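Local coordinates for epoxide hydrolase (Aspergillus niger, PDB 3G02), which probably hydrolyses epoxides to vicinal diols as an alpha/beta-hydrolase-fold enzyme, here in a form evolved for enantioselectivity, at residues A[128-131]-A[132-136]; A[379-382]-A[383-386]; A[43-46]-A[47-50]; A[250-253]-A[254-258]. The protein carries 9 engineered substitutions. One frame throughout, in Å; residues are numbered along the deposited sequence.

Contact 1. Residues A[128-131]-A[132-136]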
loop_
_atom_site.group_PDB
_atom_site.type_symbol
_atom_site.label_atom_id
_atom_site.label_comp_id
_atom_site.label_asym_id
_atom_site.label_seq_id
_atom_site.Cartn_x
_atom_site.Cartn_y
_atom_site.Cartn_z
ATOM N N ILE A 128 -9.725 26.797 -13.562
ATOM C CA ILE A 128 -8.995 27.562 -14.580
ATOM C C ILE A 128 -9.844 27.804 -15.836
ATOM O O ILE A 128 -9.869 28.916 -16.370
ATOM C CB ILE A 128 -7.625 26.918 -14.914
ATOM C CG1 ILE A 128 -6.648 27.163 -13.756
ATOM C CG2 ILE A 128 -7.068 27.452 -16.245
ATOM C CD1 ILE A 128 -5.312 26.460 -13.886
ATOM N N LEU A 129 -10.546 26.775 -16.301
ATOM C CA LEU A 129 -11.466 26.945 -17.428
ATOM C C LEU A 129 -12.518 28.016 -17.139
ATOM O O LEU A 129 -12.844 28.827 -18.014
ATOM C CB LEU A 129 -12.133 25.617 -17.811
ATOM C CG LEU A 129 -11.228 24.501 -18.349
ATOM C CD1 LEU A 129 -12.084 23.325 -18.791
ATOM C CD2 LEU A 129 -10.337 24.984 -19.490
ATOM N N GLN A 130 -13.029 28.029 -15.909
ATOM C CA GLN A 130 -14.027 29.017 -15.500
ATOM C C GLN A 130 -13.470 30.436 -15.581
ATOM O O GLN A 130 -14.137 31.339 -16.092
ATOM C CB GLN A 130 -14.544 28.715 -14.090
ATOM C CG GLN A 130 -15.617 29.698 -13.587
ATOM C CD GLN A 130 -16.903 29.664 -14.410
ATOM O OE1 GLN A 130 -17.296 28.622 -14.938
ATOM N NE2 GLN A 130 -17.571 30.809 -14.506
ATOM N N LEU A 131 -12.243 30.623 -15.101
ATOM C CA LEU A 131 -11.594 31.927 -15.173
ATOM C C LEU A 131 -11.486 32.396 -16.623
ATOM O O LEU A 131 -11.806 33.545 -16.930
ATOM C CB LEU A 131 -10.218 31.892 -14.507
ATOM C CG LEU A 131 -10.172 31.700 -12.987
ATOM C CD1 LEU A 131 -8.754 31.395 -12.549
ATOM C CD2 LEU A 131 -10.721 32.915 -12.238
ATOM N N PHE A 132 -11.068 31.500 -17.513
ATOM C CA PHE A 132 -10.975 31.836 -18.933
ATOM C C PHE A 132 -12.322 32.212 -19.544
ATOM O O PHE A 132 -12.416 33.206 -20.271
ATOM C CB PHE A 132 -10.323 30.703 -19.729
ATOM C CG PHE A 132 -8.823 30.763 -19.748
ATOM C CD1 PHE A 132 -8.163 31.717 -20.524
ATOM C CD2 PHE A 132 -8.064 29.870 -19.001
ATOM C CE1 PHE A 132 -6.770 31.784 -20.554
ATOM C CE2 PHE A 132 -6.671 29.927 -19.028
ATOM C CZ PHE A 132 -6.022 30.886 -19.804
ATOM N N ARG A 133 -13.359 31.429 -19.243
ATOM C CA ARG A 133 -14.702 31.678 -19.775
ATOM C C ARG A 133 -15.296 32.990 -19.251
ATOM O O ARG A 133 -16.076 33.645 -19.945
ATOM C CB ARG A 133 -15.638 30.506 -19.466
ATOM C CG ARG A 133 -17.000 30.606 -20.136
ATOM C CD ARG A 133 -17.693 29.264 -20.202
ATOM N NE ARG A 133 -18.097 28.775 -18.884
ATOM C CZ ARG A 133 -18.712 27.613 -18.680
ATOM N NH1 ARG A 133 -18.988 26.820 -19.708
ATOM N NH2 ARG A 133 -19.047 27.245 -17.450
ATOM N N GLU A 134 -14.930 33.356 -18.025
ATOM C CA GLU A 134 -15.379 34.608 -17.416
ATOM C C GLU A 134 -14.712 35.830 -18.044
ATOM O O GLU A 134 -15.273 36.929 -18.023
ATOM C CB GLU A 134 -15.094 34.600 -15.914
ATOM C CG GLU A 134 -16.058 33.748 -15.113
ATOM C CD GLU A 134 -15.625 33.532 -13.676
ATOM O OE1 GLU A 134 -14.435 33.744 -13.353
ATOM O OE2 GLU A 134 -16.490 33.139 -12.866
ATOM N N GLU A 135 -13.523 35.622 -18.605
ATOM C CA GLU A 135 -12.632 36.709 -19.006
ATOM C C GLU A 135 -12.525 36.900 -20.516
ATOM O O GLU A 135 -11.907 37.858 -20.980
ATOM C CB GLU A 135 -11.244 36.473 -18.416
ATOM C CG GLU A 135 -11.207 36.634 -16.906
ATOM C CD GLU A 135 -9.964 36.040 -16.271
ATOM O OE1 GLU A 135 -8.926 35.928 -16.957
ATOM O OE2 GLU A 135 -10.033 35.676 -15.078
ATOM N N TYR A 136 -13.122 35.977 -21.264
ATOM C CA TYR A 136 -13.079 35.990 -22.723
ATOM C C TYR A 136 -14.392 35.485 -23.308
ATOM O O TYR A 136 -15.162 34.802 -22.634
ATOM C CB TYR A 136 -11.941 35.092 -23.228
ATOM C CG TYR A 136 -10.546 35.573 -22.889
ATOM C CD1 TYR A 136 -9.931 36.569 -23.644
ATOM C CD2 TYR A 136 -9.835 35.021 -21.821
ATOM C CE1 TYR A 136 -8.653 37.012 -23.341
ATOM C CE2 TYR A 136 -8.554 35.459 -21.510
ATOM C CZ TYR A 136 -7.968 36.455 -22.276
ATOM O OH TYR A 136 -6.703 36.894 -21.983
#
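The Phe-132 ring takes Ile-128 CG2 at its edge, in the ring plane, with 3.7 Å from CG2 to CE2, and Lys-386 makes a cation-pi contact with the same ring. The amide of Gln-130 stands nearly upright to both flat groups it meets, 74° from the guanidinium of Arg-133 and 86° from the carboxylate of Glu-134. With CG anti to the backbone N (chi1 -179°) and a bend at chi2, the Gln-130 amide folds back over the next turn. Its NE2 donates in its own plane to Glu-134 OE2 over 3.0 Å, a nearly straight bond that meets the oxygen from above the carboxylate plane. Gln-130 OE1 lies at the guanidinium edge and takes a weak bond from Arg-133 NH2, at 3.4 Å; the stronger partner of Arg-133 is the carbonyl of Ser-84, through NH1. All this sits on helix 126-135, the crossover between parallel strands 110-115 and 143-148, whose buried side carries Ile-128, Leu-129 and Phe-132. Ordinary i to i+4 bonds such as Arg-133 N to Leu-129 O hold the backbone. The neutral amide thus bridges anion and cation, firmly to Glu-134 and only weakly to Arg-133.

Contact 2. Residues A[379-382]-A[383-386]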
loop_
_atom_site.group_PDB
_atom_site.type_symbol
_atom_site.label_atom_id
_atom_site.label_comp_id
_atom_site.label_asym_id
_atom_site.label_seq_id
_atom_site.Cartn_x
_atom_site.Cartn_y
_atom_site.Cartn_z
ATOM N N LEU A 379 -6.250 23.232 -8.595
ATOM C CA LEU A 379 -7.343 23.345 -7.625
ATOM C C LEU A 379 -7.085 24.398 -6.558
ATOM O O LEU A 379 -7.999 25.111 -6.146
ATOM C CB LEU A 379 -7.585 22.004 -6.923
ATOM C CG LEU A 379 -8.276 20.858 -7.650
ATOM C CD1 LEU A 379 -8.437 19.694 -6.692
ATOM C CD2 LEU A 379 -9.632 21.288 -8.190
ATOM N N GLU A 380 -5.842 24.466 -6.087
ATOM C CA GLU A 380 -5.493 25.288 -4.931
ATOM C C GLU A 380 -5.217 26.730 -5.315
ATOM O O GLU A 380 -5.651 27.656 -4.619
ATOM C CB GLU A 380 -4.257 24.719 -4.241
ATOM C CG GLU A 380 -4.456 23.377 -3.566
ATOM C CD GLU A 380 -3.199 22.915 -2.878
ATOM O OE1 GLU A 380 -2.729 23.623 -1.964
ATOM O OE2 GLU A 380 -2.670 21.852 -3.257
ATOM N N ARG A 381 -4.477 26.909 -6.409
ATOM C CA ARG A 381 -4.024 28.230 -6.849
ATOM C C ARG A 381 -4.318 28.442 -8.337
ATOM O O ARG A 381 -3.400 28.738 -9.111
ATOM C CB ARG A 381 -2.517 28.401 -6.585
ATOM C CG ARG A 381 -2.034 28.060 -5.171
ATOM C CD ARG A 381 -2.723 28.880 -4.084
ATOM N NE ARG A 381 -2.473 30.311 -4.217
ATOM C CZ ARG A 381 -2.933 31.238 -3.379
ATOM N NH1 ARG A 381 -3.673 30.896 -2.332
ATOM N NH2 ARG A 381 -2.651 32.514 -3.589
ATOM N N PRO A 382 -5.595 28.306 -8.745
ATOM C CA PRO A 382 -5.912 28.396 -10.171
ATOM C C PRO A 382 -5.527 29.731 -10.806
ATOM O O PRO A 382 -5.042 29.750 -11.933
ATOM C CB PRO A 382 -7.433 28.197 -10.211
ATOM C CG PRO A 382 -7.905 28.555 -8.835
ATOM C CD PRO A 382 -6.809 28.077 -7.937
ATOM N N ARG A 383 -5.721 30.837 -10.090
ATOM C CA ARG A 383 -5.358 32.144 -10.637
ATOM C C ARG A 383 -3.865 32.244 -10.928
ATOM O O ARG A 383 -3.463 32.717 -11.993
ATOM C CB ARG A 383 -5.797 33.267 -9.700
ATOM C CG ARG A 383 -7.281 33.554 -9.779
ATOM C CD ARG A 383 -7.718 34.618 -8.781
ATOM N NE ARG A 383 -9.080 35.070 -9.061
ATOM C CZ ARG A 383 -10.183 34.412 -8.712
ATOM N NH1 ARG A 383 -10.103 33.257 -8.062
ATOM N NH2 ARG A 383 -11.374 34.909 -9.018
ATOM N N GLU A 384 -3.055 31.776 -9.985
ATOM C CA GLU A 384 -1.604 31.814 -10.117
ATOM C C GLU A 384 -1.121 30.935 -11.270
ATOM O O GLU A 384 -0.298 31.362 -12.083
ATOM C CB GLU A 384 -0.930 31.391 -8.806
ATOM C CG GLU A 384 -0.986 32.438 -7.696
ATOM C CD GLU A 384 -2.326 32.504 -6.968
ATOM O OE1 GLU A 384 -3.195 31.618 -7.160
ATOM O OE2 GLU A 384 -2.511 33.460 -6.189
ATOM N N LEU A 385 -1.642 29.714 -11.348
ATOM C CA LEU A 385 -1.233 28.800 -12.407
ATOM C C LEU A 385 -1.662 29.315 -13.785
ATOM O O LEU A 385 -0.878 29.277 -14.737
ATOM C CB LEU A 385 -1.764 27.383 -12.147
ATOM C CG LEU A 385 -1.193 26.279 -13.054
ATOM C CD1 LEU A 385 0.331 26.152 -12.905
ATOM C CD2 LEU A 385 -1.874 24.941 -12.799
ATOM N N LYS A 386 -2.896 29.808 -13.875
ATOM C CA LYS A 386 -3.404 30.416 -15.107
ATOM C C LYS A 386 -2.547 31.600 -15.548
ATOM O O LYS A 386 -2.190 31.711 -16.720
ATOM C CB LYS A 386 -4.857 30.860 -14.930
ATOM C CG LYS A 386 -5.415 31.652 -16.103
ATOM C CD LYS A 386 -6.892 31.907 -15.934
ATOM C CE LYS A 386 -7.373 32.990 -16.887
ATOM N NZ LYS A 386 -6.776 34.313 -16.548
#
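Arg-381 and Glu-384 curl toward each other across the start of helix 382-396, their guanidinium and carboxylate planes 39° apart, neither stacked flat nor joined as a coplanar fork. Arg-381 NH2 reaches Glu-384 OE2 at 2.8 Å, but the N-H points well off line (134°) and comes down from above the carboxylate plane. Both chains are bent to bring this about: Arg-381 turns at chi2 and chi3, and Glu-384 folds at chi2 (79°) to lay its carboxylate back along the arginine. Its other oxygen, OE1, rests against Arg-381 CB, 3.3 Å away, and lies equally near NE. Arg-381 leaves helix 377-380 and is also the N-cap residue of the next helix, whose first turn begins with Pro-382. There the bonds from Leu-385 N to Arg-381 O (3.0 Å) and from Lys-386 N to Pro-382 O start the helical pattern. Pro-382 packs on Ile-128 of helix 126-135, while the amine of Lys-386 goes to Glu-135 on that helix. Glu-384 is an acid in the first turn, where it would probably be favoured by the helix dipole; the salt bridge adds a nearby positive charge, so both effects would tend to keep its carboxylate ionised.

Contact 3. Residues A[43-46]-A[47-50]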
loop_
_atom_site.group_PDB
_atom_site.type_symbol
_atom_site.label_atom_id
_atom_site.label_comp_id
_atom_site.label_asym_id
_atom_site.label_seq_id
_atom_site.Cartn_x
_atom_site.Cartn_y
_atom_site.Cartn_z
ATOM N N PRO A 43 -11.374 -0.726 13.956
ATOM C CA PRO A 43 -11.501 -0.345 15.351
ATOM C C PRO A 43 -10.485 0.761 15.642
ATOM O O PRO A 43 -9.456 0.838 14.963
ATOM C CB PRO A 43 -11.118 -1.624 16.098
ATOM C CG PRO A 43 -10.231 -2.365 15.135
ATOM C CD PRO A 43 -10.848 -2.096 13.800
ATOM N N PRO A 44 -10.758 1.621 16.632
ATOM C CA PRO A 44 -9.773 2.652 16.936
ATOM C C PRO A 44 -8.427 2.044 17.325
ATOM O O PRO A 44 -8.366 0.982 17.958
ATOM C CB PRO A 44 -10.387 3.398 18.128
ATOM C CG PRO A 44 -11.452 2.512 18.649
ATOM C CD PRO A 44 -11.943 1.699 17.508
ATOM N N THR A 45 -7.357 2.700 16.899
ATOM C CA THR A 45 -6.006 2.280 17.254
ATOM C C THR A 45 -5.229 3.519 17.664
ATOM O O THR A 45 -5.644 4.645 17.376
ATOM C CB THR A 45 -5.269 1.613 16.065
ATOM O OG1 THR A 45 -5.249 2.519 14.956
ATOM C CG2 THR A 45 -5.936 0.304 15.653
ATOM N N TYR A 46 -4.102 3.311 18.334
ATOM C CA TYR A 46 -3.194 4.407 18.645
ATOM C C TYR A 46 -2.955 5.270 17.406
ATOM O O TYR A 46 -3.047 6.495 17.463
ATOM C CB TYR A 46 -1.869 3.866 19.192
ATOM C CG TYR A 46 -0.774 4.901 19.332
ATOM C CD1 TYR A 46 -0.792 5.827 20.377
ATOM C CD2 TYR A 46 0.293 4.941 18.432
ATOM C CE1 TYR A 46 0.220 6.776 20.514
ATOM C CE2 TYR A 46 1.308 5.890 18.557
ATOM C CZ TYR A 46 1.266 6.804 19.602
ATOM O OH TYR A 46 2.267 7.741 19.740
ATOM N N GLU A 47 -2.671 4.617 16.284
ATOM C CA GLU A 47 -2.331 5.325 15.055
ATOM C C GLU A 47 -3.479 6.180 14.535
ATOM O O GLU A 47 -3.264 7.309 14.095
ATOM C CB GLU A 47 -1.872 4.344 13.977
ATOM C CG GLU A 47 -0.627 3.548 14.360
ATOM C CD GLU A 47 -0.960 2.168 14.898
ATOM O OE1 GLU A 47 -2.006 2.018 15.568
ATOM O OE2 GLU A 47 -0.180 1.227 14.627
ATOM N N SER A 48 -4.693 5.640 14.597
ATOM C CA SER A 48 -5.863 6.324 14.045
ATOM C C SER A 48 -6.392 7.424 14.963
ATOM O O SER A 48 -7.277 8.184 14.580
ATOM C CB SER A 48 -6.977 5.332 13.694
ATOM O OG SER A 48 -7.681 4.914 14.854
ATOM N N LEU A 49 -5.840 7.492 16.170
ATOM C CA LEU A 49 -6.223 8.517 17.140
ATOM C C LEU A 49 -5.219 9.661 17.217
ATOM O O LEU A 49 -5.347 10.544 18.064
ATOM C CB LEU A 49 -6.425 7.886 18.518
ATOM C CG LEU A 49 -7.603 6.911 18.629
ATOM C CD1 LEU A 49 -7.559 6.138 19.946
ATOM C CD2 LEU A 49 -8.952 7.615 18.443
ATOM N N GLN A 50 -4.224 9.647 16.334
ATOM C CA GLN A 50 -3.239 10.722 16.266
ATOM C C GLN A 50 -3.796 11.920 15.506
ATOM O O GLN A 50 -4.025 11.846 14.296
ATOM C CB GLN A 50 -1.936 10.225 15.620
ATOM C CG GLN A 50 -1.245 9.105 16.391
ATOM C CD GLN A 50 -1.083 9.427 17.865
ATOM O OE1 GLN A 50 -0.363 10.354 18.234
ATOM N NE2 GLN A 50 -1.769 8.670 18.716
HETATM O O HOH W 1 -7.799 2.261 13.347
#
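After the extended Pro-43, Pro-44 and Thr-45, the backbone turns into helical angles at Tyr-46 and Glu-47, loosening at Ser-48, and the bond from Leu-49 N to Tyr-46 O (3.2 Å) closes the turn. Thr-45 and Ser-48 meet in a reciprocal exchange: Thr-45 N donates to Ser-48 OG over 3.0 Å in a nearly straight line, and Ser-48 N returns a bond to Thr-45 OG1 at 3.2 Å. Each hydroxyl sits between its own backbone N and carbonyl carbon (chi1 57° for Thr-45, 78° for Ser-48), which turns it to the partner's N-H. The exchange resembles a capping box, here round a single turn in the loop between helices 26-38 and 59-71. A water spans the two hydroxyls and donates to Pro-43 O at 2.7 Å, tying Pro-43 to them. Ser-48 OG is also bonded to Ser-59 OG, at the start of the next helix. On the far end of the turn, Gln-50 sets its NE2 over one face of the Tyr-46 ring, offset toward the rim and 3.3 Å from CE1, with amide and ring planes 34° apart. The same NE2 donates to Tyr-46 O at 2.8 Å; Leu-49 N approaches that oxygen from the opposite face of the carbonyl plane. Gln-50 OE1 is held in turn by Arg-54. Glu-47 bends back at chi2 to put OE1 beside Thr-45 CB, while its OE2 forms a salt bridge with Arg-316 of the second subunit.

Contact 4. Residues A[250-253]-A[254-258]. Engineered in segment 250-253: Tyr-250 (natural residue Leu). With FMT (formic acid), chain C.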
loop_
_atom_site.group_PDB
_atom_site.type_symbol
_atom_site.label_atom_id
_atom_site.label_comp_id
_atom_site.label_asym_id
_atom_site.label_seq_id
_atom_site.Cartn_x
_atom_site.Cartn_y
_atom_site.Cartn_z
ATOM N N TYR A 250 5.869 7.726 0.369
ATOM C CA TYR A 250 5.908 7.138 -0.969
ATOM C C TYR A 250 5.409 5.700 -1.052
ATOM O O TYR A 250 5.394 5.110 -2.132
ATOM C CB TYR A 250 7.344 7.217 -1.512
ATOM C CG TYR A 250 7.463 7.307 -3.011
ATOM C CD1 TYR A 250 6.878 8.354 -3.718
ATOM C CD2 TYR A 250 8.192 6.355 -3.721
ATOM C CE1 TYR A 250 7.004 8.446 -5.104
ATOM C CE2 TYR A 250 8.323 6.438 -5.097
ATOM C CZ TYR A 250 7.727 7.483 -5.781
ATOM O OH TYR A 250 7.870 7.560 -7.150
ATOM N N ALA A 251 5.001 5.129 0.079
ATOM C CA ALA A 251 4.599 3.725 0.088
ATOM C C ALA A 251 3.445 3.450 -0.870
ATOM O O ALA A 251 3.442 2.417 -1.539
ATOM C CB ALA A 251 4.237 3.279 1.487
ATOM N N TYR A 252 2.475 4.370 -0.946
ATOM C CA TYR A 252 1.329 4.191 -1.842
ATOM C C TYR A 252 1.806 3.974 -3.286
ATOM O O TYR A 252 1.295 3.100 -3.991
ATOM C CB TYR A 252 0.370 5.397 -1.760
ATOM C CG TYR A 252 0.905 6.572 -2.523
ATOM C CD1 TYR A 252 1.964 7.327 -2.014
ATOM C CD2 TYR A 252 0.406 6.893 -3.782
ATOM C CE1 TYR A 252 2.508 8.367 -2.741
ATOM C CE2 TYR A 252 0.937 7.930 -4.512
ATOM C CZ TYR A 252 1.992 8.668 -3.984
ATOM O OH TYR A 252 2.544 9.702 -4.706
ATOM N N ALA A 253 2.810 4.754 -3.694
ATOM C CA ALA A 253 3.331 4.737 -5.057
ATOM C C ALA A 253 4.059 3.428 -5.316
ATOM O O ALA A 253 3.946 2.844 -6.396
ATOM C CB ALA A 253 4.278 5.920 -5.275
ATOM N N MET A 254 4.797 2.962 -4.312
ATOM C CA MET A 254 5.481 1.675 -4.421
ATOM C C MET A 254 4.497 0.518 -4.579
ATOM O O MET A 254 4.763 -0.433 -5.312
ATOM C CB MET A 254 6.382 1.456 -3.215
ATOM C CG MET A 254 7.537 2.447 -3.162
ATOM S SD MET A 254 8.665 2.427 -4.564
ATOM C CE MET A 254 9.121 0.700 -4.686
ATOM N N GLU A 255 3.354 0.614 -3.903
ATOM C CA GLU A 255 2.308 -0.397 -4.044
ATOM C C GLU A 255 1.668 -0.326 -5.431
ATOM O O GLU A 255 1.473 -1.357 -6.076
ATOM C CB GLU A 255 1.271 -0.261 -2.924
ATOM C CG GLU A 255 0.148 -1.305 -2.965
ATOM C CD GLU A 255 0.587 -2.730 -2.647
ATOM O OE1 GLU A 255 1.737 -2.954 -2.208
ATOM O OE2 GLU A 255 -0.243 -3.651 -2.843
ATOM N N HIS A 256 1.377 0.883 -5.910
ATOM C CA HIS A 256 0.852 1.055 -7.273
ATOM C C HIS A 256 1.799 0.474 -8.324
ATOM O O HIS A 256 1.355 -0.113 -9.312
ATOM C CB HIS A 256 0.671 2.532 -7.627
ATOM C CG HIS A 256 -0.363 3.267 -6.828
ATOM N ND1 HIS A 256 -0.649 4.593 -7.070
ATOM C CD2 HIS A 256 -1.182 2.886 -5.817
ATOM C CE1 HIS A 256 -1.584 5.005 -6.236
ATOM N NE2 HIS A 256 -1.928 3.989 -5.464
ATOM N N SER A 257 3.097 0.671 -8.104
ATOM C CA SER A 257 4.118 0.223 -9.046
ATOM C C SER A 257 4.251 -1.294 -9.055
ATOM O O SER A 257 4.177 -1.933 -10.106
ATOM C CB SER A 257 5.465 0.851 -8.703
ATOM O OG SER A 257 6.488 0.289 -9.507
ATOM N N THR A 258 4.441 -1.859 -7.866
ATOM C CA THR A 258 4.796 -3.276 -7.730
ATOM C C THR A 258 3.622 -4.247 -7.740
ATOM O O THR A 258 3.757 -5.381 -8.218
ATOM C CB THR A 258 5.611 -3.524 -6.455
ATOM O OG1 THR A 258 4.846 -3.124 -5.308
ATOM C CG2 THR A 258 6.919 -2.743 -6.497
HETATM C C FMT C . 1.255 10.847 -7.743
HETATM O O1 FMT C . 1.759 11.897 -7.360
HETATM O O2 FMT C . 1.379 9.794 -7.115
#
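Helix 251-258 helps wall the predicted active site: the His-256 side chain packs edge-to-face with Tyr-315, the predicted proton donor, and the side chain of Tyr-252 is about 6 Å from that of the predicted nucleophile Asp-193. Tyr-252 turns its ring edge to the face of His-256 in a T-shaped pair, centroids 5.4 Å apart and planes at 89°; Tyr-252 CD2 comes 3.7 Å from His-256 CE1. Its CG lies between the backbone N and the carbonyl carbon (chi1 77°), an uncommon setting in a helix that swings the ring across to the histidine. Tyr-252 O also lies over the imidazole, 3.1 Å from His-256 CD2. Beyond the pair, Tyr-252 OH donates to O2 of a formic acid, at 2.7 Å. Ala-253 CB sits over the centre of the Tyr-252 ring and likewise over that of the engineered Tyr-250, so one methyl separates two tyrosines. Met-254 crosses Tyr-250 at about a right angle and makes an oblique Met-aromatic contact, Met-254 SD being 4.0 Å from Tyr-250 CD2. His-256 NE2 is hydrogen-bonded to Trp-277 NE1, which ties down the imidazole's rotation. The formic acid, probably from the crystallisation liquor, is also hydrogen-bonded to Tyr-315 OH; two tyrosine hydroxyls thus hold one small polar molecule, consistent with the pair of tyrosines that activates the epoxide oxygen in this family.

In the fold
Contacts 1 and 2 touch, since helices 126-135 and 382-396 pack together through both apolar and charged side chains. Contact 1 is partly buried, its apolar side inward and its polar chains outward; contact 2 lies at the surface and relies on charge. Contact 4 is the buried one, built from rings beside the predicted catalytic residues, and lies across the chain's centre from both. Contact 3, partly buried in an N-terminal loop with its centre about 31 Å from that of the chain, trades hydroxyl and backbone bonds instead. Contacts 3 and 4, with centres about 23 Å apart, both touch the second subunit, the former with a salt bridge, the latter by packing.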